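Side-chain contacts in RabGDI protein (Plasmodium falciparum 3D7, PDB 3P1W), which probably acts as a Rab GDP-dissociation inhibitor, holding prenylated Rab GTPases in their GDP-bound state and away from membranes: residues Q238-S241 with S246-I249; S432-A435 with E440-T443; S153-L158 with I206-H211; L190-I195 with Y227-R232; Y168-E173 with D183-Y188. All blocks are in the same frame, centred on the assembly; numbering follows the deposited sequence. Where two conformers were deposited one is given.

Contact 1: Q238-S241 with S246-I249; sequences QSIS and SPFI
Ser239 and Ile240, near the C-terminal end of helix 226-243, rest on Pro247 just after the chain has turned back, an example of how a helix end can lie directly on the loop residue that leads into the next strand. The packing is close: the CA atoms of Ile240 and Pro247 are only 4.2 Å apart. Ser239 CB meets Pro247 CB at 3.5 Å, tighter than carbon atoms usually sit, and the meeting uses the methylene of the serine, because its hydroxyl is turned elsewhere. Ile240 brings up CG1, which lies 3.9 Å from Pro247 CD and 3.8 Å from Pro247 N. The branch CG2 stands anti to the backbone N, which leaves CG1 as the one facing the ring; Ile240 was modelled in two conformers, so its share of the packing is less certain.

The fold explains the closeness. Only four residues separate the two segments, and strand 248-251 then enters a mixed sheet between strands 96-97 and 117-129, so Pro247 marks the step from helix packing to strand pairing. Pro247 O accepts a backbone hydrogen bond from Val98.

Polar bonds hold each side separately. Phe248 N donates to Ser246 OG at 3.2 Å with an N-H...O angle of 163°, an ST turn that spans Pro247, and the same hydroxyl bonds to Val120 O. On the helix, Ser239 OG reaches back to Leu235 O, with a weak bond from Gly99 N.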
# COMPACT_ATOMS: atom_id res chain seq x y z
N GLN A 238 8.70 -3.29 16.71
CA GLN A 238 9.73 -4.28 16.33
C GLN A 238 10.33 -4.00 14.95
O GLN A 238 11.53 -4.18 14.74
CB GLN A 238 9.15 -5.69 16.29
CG GLN A 238 8.83 -6.30 17.65
CD GLN A 238 8.18 -7.67 17.53
OE1 GLN A 238 8.29 -8.49 18.44
NE2 GLN A 238 7.50 -7.92 16.41
N SER A 239 9.47 -3.56 14.02
CA SER A 239 9.86 -3.35 12.63
C SER A 239 10.90 -2.24 12.42
O SER A 239 11.60 -2.25 11.40
CB SER A 239 8.61 -3.06 11.77
OG SER A 239 7.71 -4.17 11.78
N ILE A 240 10.98 -1.30 13.35
CA ILE A 240 11.95 -0.20 13.28
C ILE A 240 13.39 -0.69 13.41
O ILE A 240 14.29 -0.19 12.75
CB ILE A 240 11.71 0.87 14.37
CG1 ILE A 240 10.75 1.94 13.87
CG2 ILE A 240 13.02 1.53 14.76
CD1 ILE A 240 10.98 3.30 14.51
N SER A 241 13.59 -1.71 14.25
CA SER A 241 14.93 -2.15 14.64
C SER A 241 15.80 -2.60 13.46
O SER A 241 17.02 -2.45 13.51
CB SER A 241 14.85 -3.26 15.70
OG SER A 241 14.52 -4.50 15.09
N SER A 246 12.77 4.18 10.09
CA SER A 246 11.33 3.94 10.10
C SER A 246 11.09 2.44 9.95
O SER A 246 12.04 1.69 9.68
CB SER A 246 10.66 4.70 8.94
OG SER A 246 10.75 3.99 7.71
N PRO A 247 9.84 1.98 10.13
CA PRO A 247 9.56 0.56 9.92
C PRO A 247 9.16 0.22 8.48
O PRO A 247 8.66 -0.87 8.23
CB PRO A 247 8.39 0.29 10.88
CG PRO A 247 7.67 1.58 10.94
CD PRO A 247 8.67 2.68 10.69
N PHE A 248 9.40 1.13 7.54
CA PHE A 248 9.00 0.92 6.14
C PHE A 248 10.19 0.90 5.19
O PHE A 248 11.16 1.64 5.39
CB PHE A 248 8.02 2.02 5.66
CG PHE A 248 6.77 2.09 6.46
CD1 PHE A 248 5.70 1.25 6.17
CD2 PHE A 248 6.66 2.98 7.51
CE1 PHE A 248 4.55 1.30 6.96
CE2 PHE A 248 5.50 3.03 8.29
CZ PHE A 248 4.45 2.20 8.00
N ILE A 249 10.06 0.06 4.16
CA ILE A 249 11.03 -0.02 3.07
C ILE A 249 10.36 0.13 1.72
O ILE A 249 9.14 -0.01 1.58
CB ILE A 249 11.85 -1.35 3.09
CG1 ILE A 249 10.93 -2.58 3.03
CG2 ILE A 249 12.74 -1.36 4.33
CD1 ILE A 249 11.70 -3.93 3.00

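Contact 2: S432-A435 with E440-T443; sequences SYDA and ETAT
Thr441 and Asp434 supply the polar half of this contact. Thr441 OG1 donates to Asp434 OD2 at 2.6 Å, meeting the carboxylate oxygen on its syn side but 33° out of the carboxylate plane. Both groups stand between their own backbone N and carbonyl carbon (chi1 71° for Asp434, 61° for Thr441), which turns carboxylate and hydroxyl toward each other. The other oxygen, OD1, has work of its own in a salt bridge with Lys94 and a hydrogen bond with Thr436 OG1, so the carboxylate is held from both ends and would be expected to stay ionised. A water adds a second, looser link: it accepts from Asp434 N at 3.0 Å and gives a weak bond to Thr441 OG1.

The apolar half is slight. Tyr433 CE1 lies 4.2 Å from Ala442 CB, while the phenol end passes on to Lys31, bonding to its backbone N and receiving its side chain in a cation-pi contact.

Together these join the loop after strand 427-429 to the first turn of the C-terminal helix 440-454, beside helix 30-41, in the Rossmann-like core that Rab GDI shares with FAD-binding proteins.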
# COMPACT_ATOMS: atom_id res chain seq x y z
N SER A 432 -9.43 -3.16 -6.46
CA SER A 432 -8.63 -2.02 -6.87
C SER A 432 -7.75 -1.58 -5.71
O SER A 432 -8.12 -1.79 -4.56
CB SER A 432 -9.52 -0.86 -7.28
OG SER A 432 -10.49 -1.29 -8.22
N TYR A 433 -6.59 -1.01 -6.03
CA TYR A 433 -5.67 -0.47 -5.01
C TYR A 433 -6.33 0.73 -4.34
O TYR A 433 -6.84 1.62 -5.01
CB TYR A 433 -4.30 -0.10 -5.59
CG TYR A 433 -3.60 -1.30 -6.16
CD1 TYR A 433 -2.83 -2.13 -5.36
CD2 TYR A 433 -3.82 -1.67 -7.48
CE1 TYR A 433 -2.27 -3.27 -5.87
CE2 TYR A 433 -3.26 -2.82 -8.00
CZ TYR A 433 -2.49 -3.61 -7.19
OH TYR A 433 -1.97 -4.76 -7.71
N ASP A 434 -6.31 0.72 -3.00
CA ASP A 434 -6.91 1.82 -2.21
C ASP A 434 -5.92 2.95 -1.94
O ASP A 434 -4.75 2.91 -2.35
CB ASP A 434 -7.54 1.25 -0.92
CG ASP A 434 -6.52 0.78 0.09
OD1 ASP A 434 -5.35 1.23 0.05
OD2 ASP A 434 -6.87 -0.03 0.97
N ALA A 435 -6.41 4.00 -1.29
CA ALA A 435 -5.64 5.21 -1.07
C ALA A 435 -4.47 5.05 -0.09
O ALA A 435 -3.65 5.95 -0.01
CB ALA A 435 -6.58 6.35 -0.56
N GLU A 440 -0.34 -2.97 3.22
CA GLU A 440 -1.06 -4.01 3.98
C GLU A 440 -2.38 -4.44 3.33
O GLU A 440 -2.66 -5.64 3.20
CB GLU A 440 -1.36 -3.59 5.42
CG GLU A 440 -2.04 -4.71 6.20
CD GLU A 440 -2.71 -4.28 7.47
OE1 GLU A 440 -2.55 -3.11 7.90
OE2 GLU A 440 -3.40 -5.16 8.05
N THR A 441 -3.20 -3.46 2.97
CA THR A 441 -4.52 -3.79 2.45
C THR A 441 -4.44 -4.53 1.10
O THR A 441 -5.31 -5.35 0.79
CB THR A 441 -5.43 -2.57 2.38
OG1 THR A 441 -4.89 -1.59 1.51
CG2 THR A 441 -5.62 -1.96 3.80
N ALA A 442 -3.41 -4.25 0.30
CA ALA A 442 -3.18 -4.99 -0.93
C ALA A 442 -2.80 -6.42 -0.60
O ALA A 442 -3.30 -7.35 -1.23
CB ALA A 442 -2.11 -4.35 -1.79
N THR A 443 -1.88 -6.59 0.33
CA THR A 443 -1.45 -7.94 0.73
C THR A 443 -2.64 -8.73 1.30
O THR A 443 -2.81 -9.94 0.99
CB THR A 443 -0.30 -7.90 1.75
OG1 THR A 443 0.73 -7.03 1.27
CG2 THR A 443 0.28 -9.33 1.98
O HOH W 1 -4.58 -1.44 -1.88

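Contact 3: S153-L158 with I206-H211; sequences SPLLSL and IDFLGH
Leu155, whose side chain lies on the ring of Phe208, has its backbone N held by Ser153 OG at 3.1 Å (N-H...O angle 155°), the bond of an ST turn. One residue further, Leu156 N donates to Ser153 O, also at 3.1 Å, and closes a type I beta turn. This turn, held by two hydrogen bonds, sets two successive leucines in the loop just before helix 158-173 so that both meet the same aromatic ring, a small illustration of how a hydrogen-bonded loop can present apolar groups to a helix.

The two methyls approach the ring from different directions. Leu155 CD1 sits over one face as a CH-pi contact, 3.9 Å from the ring centroid and 14° off the ring normal, nearest to CD2 of Phe208 at 3.8 Å. Leu156 CD2 comes instead to the rim, in the plane of the ring, 3.7 Å from Phe208 CE2; the Leu156 and Phe208 side chains cross at about a right angle. Phe208 reaches them with CG between its backbone N and carbonyl carbon (chi1 81°), a position that swings the ring off helix 203-213 toward the loop.

Outside the two segments, Leu155 also packs on Pro144 and His141, and Leu156 on Cys164. Buried aromatic-aliphatic packing of this kind joins the loop and helices of what is, in Rab GDI, the smaller, mainly helical domain.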
# COMPACT_ATOMS: atom_id res chain seq x y z
N SER A 153 7.91 13.61 22.56
CA SER A 153 7.13 13.86 21.34
C SER A 153 6.32 15.15 21.38
O SER A 153 5.50 15.32 22.26
CB SER A 153 6.15 12.73 21.07
OG SER A 153 5.42 13.04 19.90
N PRO A 154 6.49 16.03 20.37
CA PRO A 154 5.66 17.25 20.26
C PRO A 154 4.16 16.98 20.04
O PRO A 154 3.34 17.89 20.13
CB PRO A 154 6.26 17.97 19.05
CG PRO A 154 6.89 16.88 18.23
CD PRO A 154 7.43 15.90 19.23
N LEU A 155 3.81 15.72 19.79
CA LEU A 155 2.41 15.33 19.68
C LEU A 155 1.68 15.29 21.02
O LEU A 155 0.45 15.22 21.05
CB LEU A 155 2.30 13.95 19.02
CG LEU A 155 2.64 13.81 17.54
CD1 LEU A 155 2.91 12.33 17.20
CD2 LEU A 155 1.49 14.34 16.70
N LEU A 156 2.43 15.33 22.12
CA LEU A 156 1.88 15.04 23.43
C LEU A 156 2.22 16.17 24.40
O LEU A 156 3.33 16.67 24.38
CB LEU A 156 2.50 13.73 23.93
CG LEU A 156 2.39 12.51 23.01
CD1 LEU A 156 3.30 11.38 23.50
CD2 LEU A 156 0.95 12.05 22.91
N SER A 157 1.27 16.56 25.23
CA SER A 157 1.57 17.47 26.36
C SER A 157 2.62 16.87 27.29
O SER A 157 2.80 15.65 27.30
CB SER A 157 0.30 17.67 27.16
OG SER A 157 0.04 16.50 27.94
N LEU A 158 3.23 17.70 28.13
CA LEU A 158 4.32 17.27 29.01
C LEU A 158 3.99 16.01 29.80
O LEU A 158 4.83 15.14 29.96
CB LEU A 158 4.71 18.40 29.98
CG LEU A 158 6.10 18.29 30.61
CD1 LEU A 158 7.18 18.36 29.54
CD2 LEU A 158 6.31 19.39 31.66
N ILE A 206 -4.64 8.68 21.01
CA ILE A 206 -5.38 7.57 20.43
C ILE A 206 -5.42 7.69 18.90
O ILE A 206 -5.23 6.71 18.17
CB ILE A 206 -6.82 7.49 21.02
CG1 ILE A 206 -6.75 7.03 22.49
CG2 ILE A 206 -7.69 6.52 20.22
CD1 ILE A 206 -8.01 7.32 23.32
N ASP A 207 -5.63 8.91 18.42
CA ASP A 207 -5.64 9.19 16.99
C ASP A 207 -4.38 8.73 16.28
O ASP A 207 -4.48 8.00 15.28
CB ASP A 207 -5.83 10.68 16.73
CG ASP A 207 -7.19 11.17 17.10
OD1 ASP A 207 -8.09 10.32 17.33
OD2 ASP A 207 -7.35 12.42 17.18
N PHE A 208 -3.20 9.17 16.74
CA PHE A 208 -1.98 8.79 16.00
C PHE A 208 -1.59 7.35 16.29
O PHE A 208 -1.03 6.67 15.41
CB PHE A 208 -0.80 9.77 16.20
CG PHE A 208 -0.02 9.57 17.48
CD1 PHE A 208 0.89 8.54 17.61
CD2 PHE A 208 -0.16 10.47 18.53
CE1 PHE A 208 1.62 8.37 18.78
CE2 PHE A 208 0.57 10.31 19.71
CZ PHE A 208 1.45 9.26 19.83
N LEU A 209 -1.87 6.86 17.50
CA LEU A 209 -1.60 5.43 17.75
C LEU A 209 -2.39 4.52 16.81
O LEU A 209 -1.84 3.58 16.25
CB LEU A 209 -1.90 5.06 19.20
CG LEU A 209 -0.86 5.62 20.16
CD1 LEU A 209 -1.30 5.45 21.61
CD2 LEU A 209 0.47 4.96 19.89
N GLY A 210 -3.67 4.79 16.67
CA GLY A 210 -4.53 3.94 15.85
C GLY A 210 -4.22 4.02 14.36
O GLY A 210 -4.17 2.98 13.68
N HIS A 211 -4.04 5.24 13.87
CA HIS A 211 -3.92 5.48 12.45
C HIS A 211 -2.48 5.40 11.95
O HIS A 211 -2.27 4.95 10.83
CB HIS A 211 -4.54 6.83 12.09
CG HIS A 211 -6.03 6.85 12.27
ND1 HIS A 211 -6.91 6.96 11.21
CD2 HIS A 211 -6.79 6.68 13.38
CE1 HIS A 211 -8.15 6.93 11.67
NE2 HIS A 211 -8.11 6.73 12.98

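Contact 4: L190-I195 with Y227-R232; sequences LTMLEI and YLTLER
Met192 follows the surface of helix 226-243 from its base to its methyl, touching Thr229 all along and Leu230 at the end. Its CB is 4.1 Å from Thr229 OG1, a grazing approach. The chain then leaves with CG anti to the backbone N (chi1 -169°), which carries CG to 3.7 Å from both Thr229 CB and CG2. A bend at chi2 (61°) turns the sulfur over the threonine, with SD 3.6 Å from Thr229 CB. Beyond it, CE, still beside Thr229 CG2, comes to 4.0 Å from Leu230 CD2. The bent chain thus crosses Thr229 obliquely.

The two helices belong to the helical part of the Rab GDI fold, where helix 192-198 leans on helix 226-243 and Phe167 of helix 158-173 packs on Met192 as well. Helix 192-198 starts just here, with Thr191 at its N-cap: Glu194 N donates to Thr191 OG1 at 3.2 Å, and Thr191 N returns to Glu194 OE2 at 3.2 Å in a nearly straight bond (175°), completing a capping box. OE2 is met from above the carboxylate plane.

On the far helix Thr229 meets the methionine with CB and its methyl CG2, while OG1, beside the backbone N, is satisfied by Tyr216 OH. Leu230 lies also against Trp174 and Val171.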
# COMPACT_ATOMS: atom_id res chain seq x y z
N LEU A 190 -10.93 -7.50 27.32
CA LEU A 190 -10.98 -6.04 27.25
C LEU A 190 -10.83 -5.57 25.81
O LEU A 190 -10.13 -6.20 25.00
CB LEU A 190 -9.87 -5.42 28.10
CG LEU A 190 -9.85 -5.74 29.60
CD1 LEU A 190 -8.80 -4.88 30.27
CD2 LEU A 190 -11.21 -5.55 30.24
N THR A 191 -11.48 -4.45 25.50
CA THR A 191 -11.33 -3.81 24.20
C THR A 191 -10.07 -2.94 24.19
O THR A 191 -9.52 -2.62 25.24
CB THR A 191 -12.53 -2.91 23.87
OG1 THR A 191 -12.57 -1.80 24.77
CG2 THR A 191 -13.84 -3.69 23.94
N MET A 192 -9.62 -2.53 23.00
CA MET A 192 -8.45 -1.65 22.97
C MET A 192 -8.73 -0.34 23.68
O MET A 192 -7.83 0.24 24.29
CB MET A 192 -7.98 -1.36 21.53
CG MET A 192 -6.61 -0.67 21.50
SD MET A 192 -5.32 -1.69 22.23
CE MET A 192 -4.05 -0.50 22.62
N LEU A 193 -9.97 0.14 23.60
CA LEU A 193 -10.34 1.41 24.23
C LEU A 193 -10.15 1.31 25.75
O LEU A 193 -9.65 2.23 26.37
CB LEU A 193 -11.79 1.78 23.90
CG LEU A 193 -12.35 3.02 24.63
CD1 LEU A 193 -11.56 4.26 24.28
CD2 LEU A 193 -13.84 3.22 24.37
N GLU A 194 -10.53 0.17 26.32
CA GLU A 194 -10.35 -0.03 27.76
C GLU A 194 -8.86 -0.03 28.12
O GLU A 194 -8.48 0.48 29.16
CB GLU A 194 -11.05 -1.30 28.24
CG GLU A 194 -12.58 -1.19 28.18
CD GLU A 194 -13.28 -2.49 28.54
OE1 GLU A 194 -13.52 -2.73 29.74
OE2 GLU A 194 -13.61 -3.27 27.62
N ILE A 195 -8.01 -0.56 27.23
CA ILE A 195 -6.56 -0.51 27.45
C ILE A 195 -6.02 0.92 27.39
O ILE A 195 -5.20 1.31 28.21
CB ILE A 195 -5.77 -1.36 26.43
CG1 ILE A 195 -6.10 -2.85 26.57
CG2 ILE A 195 -4.26 -1.13 26.60
CD1 ILE A 195 -5.66 -3.47 27.91
N TYR A 227 -5.95 -7.43 22.04
CA TYR A 227 -4.78 -8.17 21.52
C TYR A 227 -4.49 -7.90 20.03
O TYR A 227 -3.33 -7.86 19.62
CB TYR A 227 -4.93 -9.69 21.75
CG TYR A 227 -5.86 -10.43 20.80
CD1 TYR A 227 -5.36 -11.18 19.75
CD2 TYR A 227 -7.25 -10.40 20.99
CE1 TYR A 227 -6.21 -11.88 18.89
CE2 TYR A 227 -8.11 -11.10 20.15
CZ TYR A 227 -7.59 -11.83 19.10
OH TYR A 227 -8.44 -12.51 18.26
N LEU A 228 -5.54 -7.74 19.24
CA LEU A 228 -5.41 -7.46 17.81
C LEU A 228 -4.58 -6.19 17.59
O LEU A 228 -3.70 -6.15 16.73
CB LEU A 228 -6.79 -7.29 17.18
CG LEU A 228 -7.71 -8.51 17.17
CD1 LEU A 228 -9.20 -8.06 17.19
CD2 LEU A 228 -7.39 -9.43 15.98
N THR A 229 -4.84 -5.18 18.41
CA THR A 229 -4.21 -3.88 18.24
C THR A 229 -2.83 -3.86 18.91
O THR A 229 -1.87 -3.32 18.37
CB THR A 229 -5.11 -2.77 18.78
OG1 THR A 229 -6.35 -2.77 18.04
CG2 THR A 229 -4.43 -1.41 18.65
N LEU A 230 -2.72 -4.50 20.07
CA LEU A 230 -1.45 -4.59 20.74
C LEU A 230 -0.41 -5.27 19.84
O LEU A 230 0.73 -4.83 19.78
CB LEU A 230 -1.59 -5.33 22.08
CG LEU A 230 -2.35 -4.56 23.17
CD1 LEU A 230 -2.75 -5.49 24.33
CD2 LEU A 230 -1.53 -3.38 23.69
N GLU A 231 -0.81 -6.33 19.14
CA GLU A 231 0.10 -7.04 18.25
C GLU A 231 0.60 -6.13 17.14
O GLU A 231 1.77 -6.15 16.78
CB GLU A 231 -0.57 -8.28 17.63
CG GLU A 231 -0.80 -9.43 18.59
CD GLU A 231 0.47 -10.22 18.90
OE1 GLU A 231 1.59 -9.72 18.67
OE2 GLU A 231 0.32 -11.36 19.39
N ARG A 232 -0.30 -5.33 16.60
CA ARG A 232 0.03 -4.42 15.51
C ARG A 232 0.95 -3.30 15.97
O ARG A 232 1.93 -2.97 15.29
CB ARG A 232 -1.25 -3.84 14.92
CG ARG A 232 -2.05 -4.88 14.12
CD ARG A 232 -3.41 -4.37 13.78
NE ARG A 232 -3.36 -3.35 12.74
CZ ARG A 232 -3.35 -3.59 11.43
NH1 ARG A 232 -3.39 -4.84 10.95
NH2 ARG A 232 -3.32 -2.58 10.58

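Contact 5: Y168-E173 with D183-Y188; sequences YQYVSE and DNLDPY
The ring of Tyr170 meets Asp183 and Leu185 across the contact, and it is also met by the rings of Phe199 and Trp174, their planes each at about 50° to its own. Asp183 offers CB, 4.0 Å from Tyr170 CE1; its carboxylate plane stands 51° from the phenol ring. Leu185 reaches the far end of the ring, with CD1 3.8 Å from Tyr170 CZ and 3.5 Å from Tyr170 OH, and with CB 3.7 Å from that oxygen. The tyrosine reaches this loop because CG is anti to the backbone N (chi1 179°), extending the ring out from helix 158-173.

Further along the loop, Tyr188 N donates to Asp186 OD1 at 2.9 Å, the bond of an Asx turn.

Between the two segments the touching is van der Waals packing, part of it against the phenol oxygen. That oxygen finds its polar partner beside the contact, in the residue just before Asp183: the hydroxyl donates to Trp182 O, which orients it while Leu185 packs beside it, the leucine methyl lying on the phenol end, against OH and CZ.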
# COMPACT_ATOMS: atom_id res chain seq x y z
N TYR A 168 4.08 2.55 25.73
CA TYR A 168 5.07 1.88 24.88
C TYR A 168 5.91 0.86 25.65
O TYR A 168 6.22 -0.20 25.12
CB TYR A 168 5.96 2.89 24.17
CG TYR A 168 5.36 3.50 22.90
CD1 TYR A 168 4.16 3.03 22.35
CD2 TYR A 168 6.03 4.48 22.21
CE1 TYR A 168 3.64 3.59 21.17
CE2 TYR A 168 5.54 5.03 21.05
CZ TYR A 168 4.35 4.59 20.52
OH TYR A 168 3.88 5.16 19.34
N GLN A 169 6.28 1.18 26.88
CA GLN A 169 6.99 0.22 27.72
C GLN A 169 6.16 -1.05 27.91
O GLN A 169 6.65 -2.16 27.69
CB GLN A 169 7.38 0.84 29.07
CG GLN A 169 8.53 1.81 28.96
CD GLN A 169 8.88 2.46 30.29
OE1 GLN A 169 8.35 2.07 31.33
NE2 GLN A 169 9.77 3.44 30.26
N TYR A 170 4.89 -0.88 28.26
CA TYR A 170 3.95 -2.00 28.39
C TYR A 170 3.88 -2.86 27.13
O TYR A 170 4.04 -4.08 27.20
CB TYR A 170 2.55 -1.50 28.74
CG TYR A 170 1.49 -2.58 28.89
CD1 TYR A 170 1.48 -3.44 29.99
CD2 TYR A 170 0.48 -2.71 27.95
CE1 TYR A 170 0.49 -4.43 30.13
CE2 TYR A 170 -0.51 -3.69 28.08
CZ TYR A 170 -0.50 -4.54 29.18
OH TYR A 170 -1.49 -5.50 29.28
N VAL A 171 3.65 -2.23 25.98
CA VAL A 171 3.50 -2.97 24.72
C VAL A 171 4.81 -3.69 24.37
O VAL A 171 4.80 -4.82 23.88
CB VAL A 171 3.10 -2.04 23.54
CG1 VAL A 171 3.00 -2.84 22.24
CG2 VAL A 171 1.79 -1.35 23.84
N SER A 172 5.93 -3.02 24.62
CA SER A 172 7.24 -3.58 24.31
C SER A 172 7.48 -4.92 25.03
O SER A 172 8.17 -5.79 24.50
CB SER A 172 8.32 -2.57 24.71
OG SER A 172 9.59 -2.97 24.24
N GLU A 173 6.89 -5.10 26.21
CA GLU A 173 7.04 -6.35 26.98
C GLU A 173 5.82 -7.27 26.94
O GLU A 173 5.85 -8.37 27.48
CB GLU A 173 7.37 -6.01 28.42
CG GLU A 173 8.73 -5.38 28.56
CD GLU A 173 9.17 -5.32 29.99
OE1 GLU A 173 9.31 -6.39 30.62
OE2 GLU A 173 9.37 -4.19 30.49
N ASP A 183 -0.01 -7.46 33.16
CA ASP A 183 -0.32 -6.60 34.31
C ASP A 183 -1.83 -6.64 34.62
O ASP A 183 -2.43 -5.61 34.94
CB ASP A 183 0.16 -5.16 34.07
CG ASP A 183 0.23 -4.34 35.35
OD1 ASP A 183 0.10 -4.93 36.44
OD2 ASP A 183 0.40 -3.11 35.27
N ASN A 184 -2.41 -7.83 34.51
CA ASN A 184 -3.82 -8.10 34.82
C ASN A 184 -4.85 -7.44 33.91
O ASN A 184 -5.99 -7.21 34.33
CB ASN A 184 -4.14 -7.77 36.28
CG ASN A 184 -3.39 -8.64 37.23
OD1 ASN A 184 -3.47 -9.87 37.16
ND2 ASN A 184 -2.64 -8.02 38.14
N LEU A 185 -4.44 -7.14 32.68
CA LEU A 185 -5.33 -6.67 31.64
C LEU A 185 -5.51 -7.80 30.63
O LEU A 185 -4.59 -8.10 29.87
CB LEU A 185 -4.75 -5.42 30.95
CG LEU A 185 -4.28 -4.28 31.88
CD1 LEU A 185 -3.46 -3.26 31.11
CD2 LEU A 185 -5.45 -3.59 32.57
N ASP A 186 -6.68 -8.44 30.64
CA ASP A 186 -6.99 -9.53 29.70
C ASP A 186 -7.23 -8.93 28.30
O ASP A 186 -8.24 -8.27 28.09
CB ASP A 186 -8.24 -10.30 30.16
CG ASP A 186 -8.53 -11.55 29.32
OD1 ASP A 186 -8.12 -11.62 28.14
OD2 ASP A 186 -9.19 -12.48 29.84
N PRO A 187 -6.30 -9.16 27.35
CA PRO A 187 -6.46 -8.54 26.02
C PRO A 187 -7.49 -9.23 25.12
O PRO A 187 -7.80 -8.70 24.03
CB PRO A 187 -5.06 -8.66 25.42
CG PRO A 187 -4.53 -9.93 26.00
CD PRO A 187 -5.11 -10.02 27.40
N TYR A 188 -7.99 -10.39 25.53
CA TYR A 188 -9.04 -11.10 24.79
C TYR A 188 -10.44 -10.71 25.25
O TYR A 188 -11.40 -10.88 24.51
CB TYR A 188 -8.85 -12.62 24.89
CG TYR A 188 -7.51 -13.03 24.35
CD1 TYR A 188 -7.33 -13.29 22.99
CD2 TYR A 188 -6.40 -13.11 25.19
CE1 TYR A 188 -6.08 -13.63 22.49
CE2 TYR A 188 -5.16 -13.45 24.70
CZ TYR A 188 -5.00 -13.72 23.36
OH TYR A 188 -3.76 -14.05 22.88

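Along the chain, contact 3 opens first, at 153-158, and closes only at 206-211; contact 5 lies wholly within that span, its segments near the end of helix 158-173 and in the following loop. Contact 4 opens at 190-195, still inside it, but closes at 227-232, so it crosses contact 3. Contacts 1 and 2 follow in series, each closing a short loop. Contacts 4 and 5 lie 9 Å apart between centres and touch, as do contacts 3 and 5 through Tyr168, tying four helices together. Contact 1 carries helix 226-243 on to the mixed sheet, and Arg232 of the same helix bridges to Glu440, joining contact 4 to the C-terminal helix of contact 2.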